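Local coordinates for Thiol:disulfide interchange protein dsbA-like (Escherichia coli, PDB 3C7M) that transfers its disulfide bond to other proteins and, together with DsbI, forms an essential disulfide in the periplasmic arylsulfate sulfotransferase AssT, at residues G4-V9 with T176-S181; F25-P30 with A118-T123; A38-V43 with S85-N90; F72-N77 with A133-A138; Y166-K171 with D187-L192. All coordinates share one frame; numbering follows the deposited sequence. Where two conformers were deposited one is given.

Contact 1: residues G4-V9 with T176-S181; sequences GTDYMV and TKSIKS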
# COMPACT_ATOMS: atom_id res chain seq x y z
N GLY A 4 -14.43 16.26 8.53
CA GLY A 4 -15.67 15.53 8.79
C GLY A 4 -16.37 15.01 7.55
O GLY A 4 -17.22 14.12 7.63
N THR A 5 -16.01 15.58 6.40
CA THR A 5 -16.59 15.20 5.12
C THR A 5 -15.50 14.63 4.21
O THR A 5 -15.57 13.48 3.78
CB THR A 5 -17.26 16.40 4.42
OG1 THR A 5 -18.27 16.95 5.29
CG2 THR A 5 -17.90 15.98 3.10
N ASP A 6 -14.50 15.46 3.93
CA ASP A 6 -13.42 15.10 3.01
C ASP A 6 -12.29 14.35 3.69
O ASP A 6 -11.61 13.52 3.07
CB ASP A 6 -12.91 16.35 2.30
CG ASP A 6 -13.98 17.00 1.46
OD1 ASP A 6 -14.39 16.39 0.45
OD2 ASP A 6 -14.43 18.11 1.82
N TYR A 7 -12.08 14.65 4.97
CA TYR A 7 -11.01 14.05 5.74
C TYR A 7 -11.32 14.13 7.23
O TYR A 7 -12.25 14.83 7.65
CB TYR A 7 -9.68 14.76 5.45
CG TYR A 7 -9.60 16.17 5.98
CD1 TYR A 7 -10.11 17.24 5.24
CD2 TYR A 7 -9.02 16.45 7.22
CE1 TYR A 7 -10.05 18.55 5.72
CE2 TYR A 7 -8.96 17.75 7.71
CZ TYR A 7 -9.47 18.79 6.96
OH TYR A 7 -9.41 20.07 7.45
N MET A 8 -10.53 13.42 8.01
CA MET A 8 -10.57 13.52 9.47
C MET A 8 -9.14 13.54 10.01
O MET A 8 -8.18 13.22 9.29
CB MET A 8 -11.41 12.41 10.09
CG MET A 8 -10.97 10.98 9.79
SD MET A 8 -9.63 10.37 10.84
CE MET A 8 -10.42 10.26 12.44
N VAL A 9 -8.99 13.94 11.27
CA VAL A 9 -7.68 13.98 11.91
C VAL A 9 -7.55 12.77 12.82
O VAL A 9 -8.36 12.56 13.72
CB VAL A 9 -7.48 15.28 12.73
CG1 VAL A 9 -6.08 15.32 13.34
CG2 VAL A 9 -7.72 16.52 11.86
N THR A 176 -12.26 7.99 1.87
CA THR A 176 -12.27 7.40 0.53
C THR A 176 -13.56 7.66 -0.25
O THR A 176 -13.52 7.95 -1.44
CB THR A 176 -11.92 5.89 0.60
OG1 THR A 176 -10.60 5.75 1.12
CG2 THR A 176 -12.00 5.23 -0.77
N LYS A 177 -14.70 7.60 0.44
CA LYS A 177 -16.00 7.80 -0.21
C LYS A 177 -16.22 9.21 -0.76
O LYS A 177 -17.11 9.42 -1.58
CB LYS A 177 -17.14 7.42 0.75
CG LYS A 177 -17.26 8.28 2.00
CD LYS A 177 -18.50 7.91 2.80
CE LYS A 177 -18.50 8.62 4.14
NZ LYS A 177 -19.52 8.06 5.07
N SER A 178 -15.41 10.17 -0.30
CA SER A 178 -15.53 11.56 -0.74
C SER A 178 -14.74 11.84 -2.01
O SER A 178 -14.91 12.91 -2.62
CB SER A 178 -15.08 12.52 0.36
OG SER A 178 -13.67 12.53 0.50
N ILE A 179 -13.88 10.90 -2.40
CA ILE A 179 -12.98 11.09 -3.55
C ILE A 179 -13.76 11.03 -4.87
O ILE A 179 -14.31 9.99 -5.22
CB ILE A 179 -11.83 10.06 -3.57
CG1 ILE A 179 -10.98 10.19 -2.30
CG2 ILE A 179 -10.97 10.22 -4.84
CD1 ILE A 179 -10.01 9.04 -2.07
N LYS A 180 -13.78 12.14 -5.59
CA LYS A 180 -14.58 12.20 -6.82
C LYS A 180 -13.77 12.27 -8.11
O LYS A 180 -14.30 11.96 -9.18
CB LYS A 180 -15.60 13.34 -6.74
CG LYS A 180 -16.68 13.12 -5.66
CD LYS A 180 -17.43 11.79 -5.85
CE LYS A 180 -17.71 11.08 -4.52
NZ LYS A 180 -18.52 11.90 -3.57
N SER A 181 -12.50 12.65 -8.00
CA SER A 181 -11.63 12.73 -9.17
C SER A 181 -10.15 12.77 -8.78
O SER A 181 -9.81 13.05 -7.63
CB SER A 181 -11.96 13.96 -10.01
OG SER A 181 -11.60 15.15 -9.32
O HOH W 1 -12.55 14.80 -0.89
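At the edge of the sheet, where the chain enters strand 7-9, Thr-5 and Asp-6 meet Ser-178 of the 3-10 turn at 176-178. The contact is small and lies at the surface. Ser-178 takes part in both contacts. Its CB lies 3.6 Å from the carbonyl atom Thr-5 O, and its OG sits 3.4 Å from Asp-6 O. A torsion chi1 of 74° sets OG between the backbone N and the carbonyl carbon of its own residue, on the side facing Asp-6. The side chains of Asp-6 and Ser-178 are joined through a water. This water donates to Asp-6 OD1 at 2.8 Å and to Ser-178 OG at 2.9 Å. Each side chain also has a second partner. Asp-6 OD2 takes the backbone N-H of Thr-2, and Ser-178 OG gives its proton to Tyr-175 O. The hydroxyl therefore has two partners, the water and Tyr-175 O, which should limit its rotation. The turn closes on itself with the bond from Ile-179 N to Thr-176 O, 3.1 Å. Asp-6 also bonds through its backbone to Tyr-175. The contact thus sits at the end of the antiparallel pair 7-9 and 172-174, at the edge of the mixed sheet of this thioredoxin-type fold.

Contact 2: residues F25-P30 with A118-T123; sequences FSYACP and AAFIKT
Ser-26 OG accepts the backbone N-H of Ala-28 at 3.0 Å, with an angle of 154°, in an ST turn round Tyr-27, whose ring meets Phe-120 of helix 117-128. The two rings form a T-shaped pair. The edge of Phe-120 points at a face of Tyr-27, with centroids 5.2 Å apart and planes at 64°. The closest atoms are Tyr-27 CE2 and Phe-120 CE1, 3.8 Å apart. Ala-28 CB covers the opposite face of the tyrosine, 3.9 Å above the ring plane, so this ring is sandwiched. Phe-120 reaches across because its CG is anti to the backbone N (chi1 179°), which carries the ring out from the helix. The tyrosine OH accepts from Tyr-64 N, and its backbone N and O bond to His-57 and His-105. Phe-120 stacks on Tyr-64 and Tyr-100 and meets Trp-111 edge to face, an aromatic cluster. The same residues form a type I turn from Ser-26 to Cys-29, and Cys-29 is the N-cap of helix 30-38. The pair lies beside the turn into the redox-active CxxC of the thioredoxin fold (Cys-29 and Cys-32, reduced here) and joins it to the helical region.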
# COMPACT_ATOMS: atom_id res chain seq x y z
N PHE A 25 -3.50 -0.39 2.61
CA PHE A 25 -4.26 -1.21 1.67
C PHE A 25 -4.12 -2.68 2.01
O PHE A 25 -3.30 -3.07 2.83
CB PHE A 25 -3.83 -0.94 0.22
CG PHE A 25 -2.54 -1.63 -0.16
CD1 PHE A 25 -1.32 -1.23 0.41
CD2 PHE A 25 -2.55 -2.68 -1.07
CE1 PHE A 25 -0.13 -1.88 0.07
CE2 PHE A 25 -1.36 -3.33 -1.41
CZ PHE A 25 -0.16 -2.92 -0.84
N SER A 26 -4.96 -3.49 1.37
CA SER A 26 -4.86 -4.95 1.45
C SER A 26 -5.04 -5.54 0.06
O SER A 26 -5.90 -5.09 -0.69
CB SER A 26 -5.94 -5.52 2.36
OG SER A 26 -6.07 -6.93 2.19
N TYR A 27 -4.25 -6.56 -0.26
CA TYR A 27 -4.41 -7.27 -1.53
C TYR A 27 -5.85 -7.80 -1.69
O TYR A 27 -6.34 -7.94 -2.82
CB TYR A 27 -3.40 -8.42 -1.63
CG TYR A 27 -3.81 -9.64 -0.82
CD1 TYR A 27 -3.58 -9.70 0.55
CD2 TYR A 27 -4.44 -10.72 -1.43
CE1 TYR A 27 -3.98 -10.80 1.30
CE2 TYR A 27 -4.84 -11.82 -0.70
CZ TYR A 27 -4.61 -11.86 0.66
OH TYR A 27 -5.00 -12.96 1.37
N ALA A 28 -6.51 -8.09 -0.57
CA ALA A 28 -7.82 -8.75 -0.58
C ALA A 28 -9.00 -7.77 -0.62
O ALA A 28 -10.16 -8.18 -0.57
CB ALA A 28 -7.94 -9.68 0.60
N CYS A 29 -8.70 -6.48 -0.74
CA CYS A 29 -9.74 -5.47 -0.69
C CYS A 29 -10.12 -5.02 -2.10
O CYS A 29 -9.28 -4.50 -2.83
CB CYS A 29 -9.31 -4.28 0.15
SG CYS A 29 -10.48 -2.90 0.03
N PRO A 30 -11.40 -5.21 -2.48
CA PRO A 30 -11.80 -4.86 -3.85
C PRO A 30 -11.68 -3.36 -4.18
O PRO A 30 -11.32 -3.01 -5.31
CB PRO A 30 -13.25 -5.33 -3.93
CG PRO A 30 -13.72 -5.34 -2.53
CD PRO A 30 -12.53 -5.74 -1.70
N ALA A 118 3.35 -21.18 0.19
CA ALA A 118 4.35 -21.24 -0.88
C ALA A 118 3.76 -20.85 -2.23
O ALA A 118 4.39 -20.13 -3.00
CB ALA A 118 5.00 -22.62 -0.95
N ALA A 119 2.55 -21.34 -2.52
CA ALA A 119 1.87 -20.99 -3.76
C ALA A 119 1.51 -19.51 -3.78
O ALA A 119 1.65 -18.85 -4.81
CB ALA A 119 0.64 -21.83 -3.95
N PHE A 120 1.05 -18.99 -2.65
CA PHE A 120 0.73 -17.56 -2.60
C PHE A 120 1.97 -16.72 -2.86
O PHE A 120 1.96 -15.81 -3.69
CB PHE A 120 0.11 -17.16 -1.25
CG PHE A 120 -0.21 -15.70 -1.17
CD1 PHE A 120 -1.44 -15.22 -1.63
CD2 PHE A 120 0.72 -14.79 -0.66
CE1 PHE A 120 -1.75 -13.87 -1.58
CE2 PHE A 120 0.41 -13.42 -0.60
CZ PHE A 120 -0.83 -12.96 -1.06
N ILE A 121 3.05 -17.04 -2.16
CA ILE A 121 4.30 -16.29 -2.33
C ILE A 121 4.78 -16.38 -3.79
O ILE A 121 5.20 -15.36 -4.37
CB ILE A 121 5.36 -16.78 -1.33
CG1 ILE A 121 5.00 -16.29 0.08
CG2 ILE A 121 6.75 -16.29 -1.72
CD1 ILE A 121 5.69 -17.05 1.20
N LYS A 122 4.68 -17.57 -4.39
CA LYS A 122 5.13 -17.79 -5.77
C LYS A 122 4.43 -16.85 -6.74
O LYS A 122 5.05 -16.29 -7.64
CB LYS A 122 4.90 -19.25 -6.19
CG LYS A 122 5.44 -19.58 -7.57
CD LYS A 122 5.42 -21.08 -7.84
CE LYS A 122 6.17 -21.42 -9.13
NZ LYS A 122 5.43 -20.96 -10.34
N THR A 123 3.12 -16.66 -6.55
CA THR A 123 2.34 -15.82 -7.44
C THR A 123 2.96 -14.42 -7.52
O THR A 123 3.20 -13.90 -8.62
CB THR A 123 0.88 -15.73 -7.01
OG1 THR A 123 0.26 -17.01 -7.22
CG2 THR A 123 0.14 -14.67 -7.83

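Contact 3: residues A38-V43 with S85-N90; sequences AVTGPV and SLFDAN
Just past the active-site helix 30-38 the chain starts helix 40-46, whose first turn receives Phe-87. The phenylalanine comes from the loop between helices 65-81 and 92-106. Its ring takes Gly-41 on one face. The CA of Gly-41 lies 4.0 Å from the ring centroid of Phe-87 and 29° off the ring normal, a CH-pi contact. The nearest ring atom is Phe-87 CE1, 3.6 Å from Gly-41 CA. Thr-40 meets the same ring differently. Its CG2 stands at the edge, near the ring plane, 4.0 Å from Phe-87 CE1. The two side chains cross at about a right angle. With OG1 beside the backbone N (chi1 -55°), CG2 of Thr-40 stands anti to that N and reaches the ring, while the hydroxyl bonds to Asp-36 OD1 and Tyr-166 OH. Phe-87 is held by its own loop. Its N-H runs almost straight, at 169°, to Ser-85 OG at 3.2 Å, forming an ST turn inside a type I turn. Asp-88 OD1 then accepts from Asn-90 N at 2.7 Å through its anti lone pair, an Asx turn leading toward helix 92-106. Phe-53 of strand 52-57 also meets the Phe-87 ring. The contact joins helix 40-46, which follows the active-site helix of the thioredoxin fold, to the helical insertion of the DsbA family.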
# COMPACT_ATOMS: atom_id res chain seq x y z
N ALA A 38 -7.47 3.27 -10.78
CA ALA A 38 -8.06 4.53 -11.24
C ALA A 38 -7.45 5.84 -10.75
O ALA A 38 -7.45 6.84 -11.48
CB ALA A 38 -9.56 4.53 -10.98
N VAL A 39 -6.96 5.86 -9.50
CA VAL A 39 -6.51 7.13 -8.90
C VAL A 39 -5.12 7.14 -8.27
O VAL A 39 -4.43 8.15 -8.34
CB VAL A 39 -7.56 7.75 -7.90
CG1 VAL A 39 -8.97 7.66 -8.47
CG2 VAL A 39 -7.51 7.08 -6.52
N THR A 40 -4.70 6.03 -7.65
CA THR A 40 -3.44 6.03 -6.87
C THR A 40 -2.22 6.55 -7.63
O THR A 40 -1.53 7.46 -7.17
CB THR A 40 -3.15 4.64 -6.27
OG1 THR A 40 -4.28 4.22 -5.50
CG2 THR A 40 -1.93 4.69 -5.35
N GLY A 41 -1.97 5.99 -8.81
CA GLY A 41 -0.81 6.40 -9.59
C GLY A 41 -0.84 7.84 -10.03
O GLY A 41 0.08 8.60 -9.70
N PRO A 42 -1.88 8.23 -10.81
CA PRO A 42 -1.97 9.62 -11.24
C PRO A 42 -1.90 10.63 -10.09
O PRO A 42 -1.19 11.62 -10.21
CB PRO A 42 -3.31 9.68 -11.96
CG PRO A 42 -3.50 8.31 -12.48
CD PRO A 42 -2.95 7.41 -11.40
N VAL A 43 -2.60 10.35 -8.99
CA VAL A 43 -2.61 11.29 -7.87
C VAL A 43 -1.24 11.39 -7.20
O VAL A 43 -0.77 12.50 -6.92
CB VAL A 43 -3.73 10.97 -6.84
CG1 VAL A 43 -3.58 11.81 -5.58
CG2 VAL A 43 -5.09 11.21 -7.44
N SER A 85 10.79 4.21 -8.85
CA SER A 85 9.46 4.63 -8.41
C SER A 85 8.51 3.44 -8.34
O SER A 85 8.59 2.53 -9.17
CB SER A 85 8.91 5.69 -9.37
OG SER A 85 7.51 5.84 -9.21
N LEU A 86 7.60 3.45 -7.37
CA LEU A 86 6.68 2.33 -7.19
C LEU A 86 5.59 2.25 -8.27
O LEU A 86 4.80 1.30 -8.30
CB LEU A 86 6.07 2.35 -5.78
CG LEU A 86 7.08 2.31 -4.62
CD1 LEU A 86 6.35 2.36 -3.29
CD2 LEU A 86 7.98 1.08 -4.67
N PHE A 87 5.58 3.23 -9.18
CA PHE A 87 4.65 3.23 -10.31
C PHE A 87 5.34 2.99 -11.63
O PHE A 87 4.69 2.91 -12.67
CB PHE A 87 3.89 4.55 -10.35
CG PHE A 87 3.20 4.86 -9.08
CD1 PHE A 87 2.04 4.17 -8.73
CD2 PHE A 87 3.73 5.79 -8.20
CE1 PHE A 87 1.40 4.43 -7.53
CE2 PHE A 87 3.11 6.05 -7.00
CZ PHE A 87 1.93 5.37 -6.67
N ASP A 88 6.67 2.89 -11.58
CA ASP A 88 7.49 2.62 -12.76
C ASP A 88 7.20 1.24 -13.33
O ASP A 88 6.87 0.30 -12.59
CB ASP A 88 8.98 2.75 -12.40
CG ASP A 88 9.88 2.82 -13.61
OD1 ASP A 88 10.15 1.76 -14.22
OD2 ASP A 88 10.34 3.93 -13.94
N ALA A 89 7.33 1.13 -14.65
CA ALA A 89 7.15 -0.13 -15.35
C ALA A 89 8.10 -1.21 -14.83
O ALA A 89 7.78 -2.40 -14.91
CB ALA A 89 7.33 0.07 -16.85
N ASN A 90 9.24 -0.79 -14.29
CA ASN A 90 10.24 -1.71 -13.75
C ASN A 90 10.10 -1.98 -12.25
O ASN A 90 10.93 -2.69 -11.68
CB ASN A 90 11.66 -1.21 -14.06
CG ASN A 90 11.94 -1.10 -15.55
OD1 ASN A 90 11.67 -2.02 -16.32
ND2 ASN A 90 12.50 0.04 -15.95

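Contact 4: residues F72-N77 with A133-A138; sequences FAVLIN and ADFEAA
Val-74 and Phe-135 cross at about a right angle, and Ala-138 receives the second methyl of the valine. Val-74 points toward the other helix. Its CG1 is anti to the backbone N (chi1 162°), and this branch comes to 3.7 Å from Ala-138 CB. The other branch, CG2, lies on the side of the backbone N and reaches the phenylalanine ring. Val-74 CG2 is 3.9 Å from Phe-135 CD1 and as far from CE1, so the methyl meets one ring bond obliquely. Phe-135 does not start out facing the valine. With CG anti to its backbone N (chi1 164°), the ring swings alongside helix 65-81. The small CB of Ala-138 allows the backbones to approach, and the CA atoms of Val-74 and Ala-138 are 6.2 Å apart. The contact itself is wholly apolar. On helix 65-81, Asn-77 ND2 bonds to Ala-73 O and to Thr-147 OG1. Around the contact, Met-130 touches Val-74, Ile-121 and Leu-125 of helix 117-128 pack on Phe-135, and helix 142-150 packs on Ala-73. Helix 132-139 thus lies against helices 65-81 and 117-128.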
# COMPACT_ATOMS: atom_id res chain seq x y z
N PHE A 72 5.56 -7.63 -0.21
CA PHE A 72 5.56 -6.20 -0.51
C PHE A 72 6.69 -5.45 0.19
O PHE A 72 7.30 -4.57 -0.42
CB PHE A 72 4.22 -5.55 -0.16
CG PHE A 72 3.04 -6.07 -0.96
CD1 PHE A 72 3.19 -6.50 -2.29
CD2 PHE A 72 1.78 -6.09 -0.39
CE1 PHE A 72 2.09 -6.97 -3.01
CE2 PHE A 72 0.67 -6.56 -1.10
CZ PHE A 72 0.82 -6.98 -2.41
N ALA A 73 6.97 -5.79 1.46
CA ALA A 73 8.06 -5.14 2.19
C ALA A 73 9.40 -5.40 1.52
O ALA A 73 10.23 -4.50 1.37
CB ALA A 73 8.09 -5.59 3.65
N VAL A 74 9.60 -6.64 1.09
CA VAL A 74 10.84 -6.99 0.39
C VAL A 74 10.95 -6.18 -0.91
O VAL A 74 11.98 -5.55 -1.17
CB VAL A 74 10.95 -8.50 0.12
CG1 VAL A 74 11.99 -8.80 -0.96
CG2 VAL A 74 11.29 -9.23 1.42
N LEU A 75 9.88 -6.17 -1.69
CA LEU A 75 9.96 -5.57 -3.02
C LEU A 75 10.02 -4.05 -3.00
O LEU A 75 10.72 -3.45 -3.81
CB LEU A 75 8.84 -6.08 -3.93
CG LEU A 75 8.86 -7.60 -4.16
CD1 LEU A 75 7.63 -8.04 -4.93
CD2 LEU A 75 10.15 -8.08 -4.85
N ILE A 76 9.31 -3.43 -2.05
CA ILE A 76 9.39 -1.97 -1.88
C ILE A 76 10.80 -1.55 -1.50
O ILE A 76 11.34 -0.60 -2.06
CB ILE A 76 8.36 -1.44 -0.84
CG1 ILE A 76 6.97 -1.45 -1.47
CG2 ILE A 76 8.70 -0.00 -0.42
CD1 ILE A 76 5.85 -1.27 -0.46
N ASN A 77 11.40 -2.27 -0.56
CA ASN A 77 12.78 -1.97 -0.17
C ASN A 77 13.78 -2.15 -1.31
O ASN A 77 14.68 -1.32 -1.48
CB ASN A 77 13.16 -2.75 1.08
CG ASN A 77 12.68 -2.05 2.35
OD1 ASN A 77 13.29 -1.07 2.80
ND2 ASN A 77 11.58 -2.53 2.91
N ALA A 133 14.63 -18.02 -3.25
CA ALA A 133 15.85 -17.89 -2.45
C ALA A 133 16.17 -16.43 -2.14
O ALA A 133 16.49 -16.09 -1.00
CB ALA A 133 17.03 -18.58 -3.15
N ASP A 134 16.07 -15.57 -3.15
CA ASP A 134 16.35 -14.14 -2.96
C ASP A 134 15.37 -13.48 -2.00
O ASP A 134 15.77 -12.67 -1.15
CB ASP A 134 16.38 -13.39 -4.29
CG ASP A 134 17.66 -13.64 -5.08
OD1 ASP A 134 18.52 -14.41 -4.61
OD2 ASP A 134 17.79 -13.05 -6.16
N PHE A 135 14.09 -13.82 -2.13
CA PHE A 135 13.07 -13.33 -1.21
C PHE A 135 13.37 -13.73 0.23
O PHE A 135 13.30 -12.90 1.15
CB PHE A 135 11.69 -13.86 -1.64
CG PHE A 135 10.63 -13.74 -0.58
CD1 PHE A 135 10.10 -12.50 -0.24
CD2 PHE A 135 10.17 -14.88 0.08
CE1 PHE A 135 9.12 -12.39 0.74
CE2 PHE A 135 9.18 -14.78 1.07
CZ PHE A 135 8.66 -13.52 1.40
N GLU A 136 13.73 -14.99 0.44
CA GLU A 136 13.98 -15.47 1.80
C GLU A 136 15.17 -14.75 2.44
O GLU A 136 15.10 -14.36 3.61
CB GLU A 136 14.16 -16.99 1.80
CG GLU A 136 12.86 -17.73 1.52
CD GLU A 136 13.03 -19.23 1.34
OE1 GLU A 136 14.18 -19.73 1.46
OE2 GLU A 136 12.01 -19.91 1.09
N ALA A 137 16.22 -14.53 1.66
CA ALA A 137 17.38 -13.77 2.11
C ALA A 137 17.02 -12.33 2.45
O ALA A 137 17.41 -11.81 3.50
CB ALA A 137 18.48 -13.81 1.06
N ALA A 138 16.24 -11.69 1.57
CA ALA A 138 15.89 -10.27 1.73
C ALA A 138 14.97 -10.02 2.92
O ALA A 138 15.05 -8.97 3.57
CB ALA A 138 15.24 -9.75 0.45

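Contact 5: residues Y166-K171 with D187-L192; sequences YVVNGK and DLIREL. With CD (cadmium ion), chain E.
Val-168, at the end of strand 165-168, packs against helix 182-193, and the partners on the helix are Ile-189 and Leu-192. The segment begins with Asp-187, which faces away from this packing and binds a cadmium ion. Both of its carboxylate oxygens do so, OD1 at 2.5 Å and OD2 at 2.3 Å from the metal. Asp-183, one turn earlier, is the other protein residue of the site. Leu-188 comes next and packs on Tyr-7 of the edge strand. Ile-189 then meets the valine: its CG1 lies 4.1 Å from Val-168 CG2. Leu-192 closes the contact with two of its atoms. Leu-192 CD1 is 3.9 Å from Val-168 CG2, and Leu-192 CB is the same distance from Val-168 CG1. With CG1 of the valine anti to its backbone N (chi1 -178°), both methyls lie against Leu-192 CB, and CG2 also reaches CD1. The valine and leucine side chains cross at about a right angle. A water adds a polar link at the end of the segment. It donates to Leu-192 O at 2.8 Å and accepts from Asn-169 ND2 at 2.9 Å. Asn-169 OD1 bonds to Thr-20 N, so its amide is gripped at both ends. The helix packs on the sheet, touching strands 7-9, 172-174, 165-168 and 20-25.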
# COMPACT_ATOMS: atom_id res chain seq x y z
N TYR A 166 -5.95 6.63 2.70
CA TYR A 166 -4.91 7.58 2.28
C TYR A 166 -4.70 8.61 3.37
O TYR A 166 -5.64 9.32 3.75
CB TYR A 166 -5.30 8.28 0.98
CG TYR A 166 -5.45 7.37 -0.21
CD1 TYR A 166 -6.69 6.79 -0.51
CD2 TYR A 166 -4.38 7.12 -1.07
CE1 TYR A 166 -6.85 5.96 -1.63
CE2 TYR A 166 -4.54 6.30 -2.20
CZ TYR A 166 -5.78 5.73 -2.47
OH TYR A 166 -5.97 4.91 -3.56
N VAL A 167 -3.47 8.67 3.87
CA VAL A 167 -3.11 9.51 5.00
C VAL A 167 -2.00 10.49 4.60
O VAL A 167 -0.98 10.10 4.03
CB VAL A 167 -2.63 8.65 6.20
CG1 VAL A 167 -2.24 9.53 7.38
CG2 VAL A 167 -3.72 7.65 6.63
N VAL A 168 -2.20 11.77 4.91
CA VAL A 168 -1.21 12.79 4.61
C VAL A 168 -0.45 13.15 5.87
O VAL A 168 -1.06 13.50 6.90
CB VAL A 168 -1.88 14.07 4.03
CG1 VAL A 168 -0.83 15.12 3.68
CG2 VAL A 168 -2.70 13.72 2.79
N ASN A 169 0.88 13.04 5.79
CA ASN A 169 1.80 13.39 6.87
C ASN A 169 1.53 12.68 8.19
O ASN A 169 1.80 13.22 9.27
CB ASN A 169 1.88 14.91 7.04
CG ASN A 169 2.52 15.57 5.84
OD1 ASN A 169 3.18 14.92 5.04
ND2 ASN A 169 2.32 16.88 5.72
N GLY A 170 1.01 11.46 8.08
CA GLY A 170 0.68 10.63 9.24
C GLY A 170 -0.50 11.09 10.07
O GLY A 170 -0.85 10.44 11.04
N LYS A 171 -1.16 12.18 9.66
CA LYS A 171 -2.13 12.86 10.52
C LYS A 171 -3.53 12.98 9.92
O LYS A 171 -4.54 12.85 10.63
CB LYS A 171 -1.60 14.25 10.90
CG LYS A 171 -2.54 15.12 11.72
CD LYS A 171 -1.82 16.36 12.23
CE LYS A 171 -2.75 17.23 13.07
NZ LYS A 171 -2.03 18.42 13.59
N ASP A 187 -5.78 18.06 -5.19
CA ASP A 187 -6.05 19.35 -4.54
C ASP A 187 -6.13 19.19 -3.02
O ASP A 187 -5.50 19.94 -2.28
CB ASP A 187 -7.37 19.97 -5.04
CG ASP A 187 -7.28 20.52 -6.46
OD1 ASP A 187 -6.27 20.32 -7.16
OD2 ASP A 187 -8.28 21.16 -6.88
N LEU A 188 -6.89 18.18 -2.58
CA LEU A 188 -7.08 17.92 -1.16
C LEU A 188 -5.76 17.58 -0.48
O LEU A 188 -5.45 18.13 0.59
CB LEU A 188 -8.10 16.79 -0.94
CG LEU A 188 -8.29 16.27 0.49
CD1 LEU A 188 -8.69 17.38 1.46
CD2 LEU A 188 -9.31 15.16 0.48
N ILE A 189 -4.98 16.70 -1.09
CA ILE A 189 -3.68 16.31 -0.53
C ILE A 189 -2.76 17.51 -0.33
O ILE A 189 -2.08 17.62 0.69
CB ILE A 189 -2.99 15.20 -1.37
CG1 ILE A 189 -3.72 13.87 -1.22
CG2 ILE A 189 -1.52 15.04 -0.96
CD1 ILE A 189 -3.39 12.88 -2.32
N ARG A 190 -2.75 18.41 -1.31
CA ARG A 190 -1.95 19.63 -1.22
C ARG A 190 -2.39 20.52 -0.07
O ARG A 190 -1.54 21.06 0.65
CB ARG A 190 -1.98 20.41 -2.53
CG ARG A 190 -1.28 19.66 -3.61
CD ARG A 190 -0.79 20.55 -4.70
NE ARG A 190 0.10 19.78 -5.53
CZ ARG A 190 1.43 19.80 -5.43
NH1 ARG A 190 2.02 20.60 -4.55
NH2 ARG A 190 2.15 19.03 -6.23
N GLU A 191 -3.70 20.66 0.10
CA GLU A 191 -4.26 21.45 1.20
C GLU A 191 -3.84 20.85 2.55
O GLU A 191 -3.37 21.56 3.44
CB GLU A 191 -5.79 21.53 1.12
CG GLU A 191 -6.42 22.17 2.37
CD GLU A 191 -7.82 22.72 2.16
OE1 GLU A 191 -8.37 22.58 1.05
OE2 GLU A 191 -8.37 23.31 3.11
N LEU A 192 -3.96 19.53 2.66
CA LEU A 192 -3.61 18.83 3.90
C LEU A 192 -2.13 18.92 4.21
O LEU A 192 -1.74 19.05 5.38
CB LEU A 192 -4.07 17.37 3.84
CG LEU A 192 -5.58 17.16 3.81
CD1 LEU A 192 -5.95 15.69 3.65
CD2 LEU A 192 -6.25 17.77 5.04
CD CD E . -7.53 21.41 -9.04
O HOH W 2 0.35 18.53 7.12

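From the N terminus, contact 1 opens first and closes a loop of 166 residues, which contains contacts 2, 3 and 4. It ties the first strand to the turn before the last helix. Contact 2 opens next, at the active-site turn, and its loop holds contact 3, which joins helix 40-46 to a loop of the helical region. Contact 4 crosses both contact 2 and contact 3, and links two helices of that region. Contact 5 closes last. It follows contacts 2, 3 and 4 in series but crosses contact 1. Val-9 of contact 1 packs on Lys-171 of contact 5, while Val-43 of contact 3 touches Ile-189. Contacts 4 and 5 lie on opposite sides of the chain's centre.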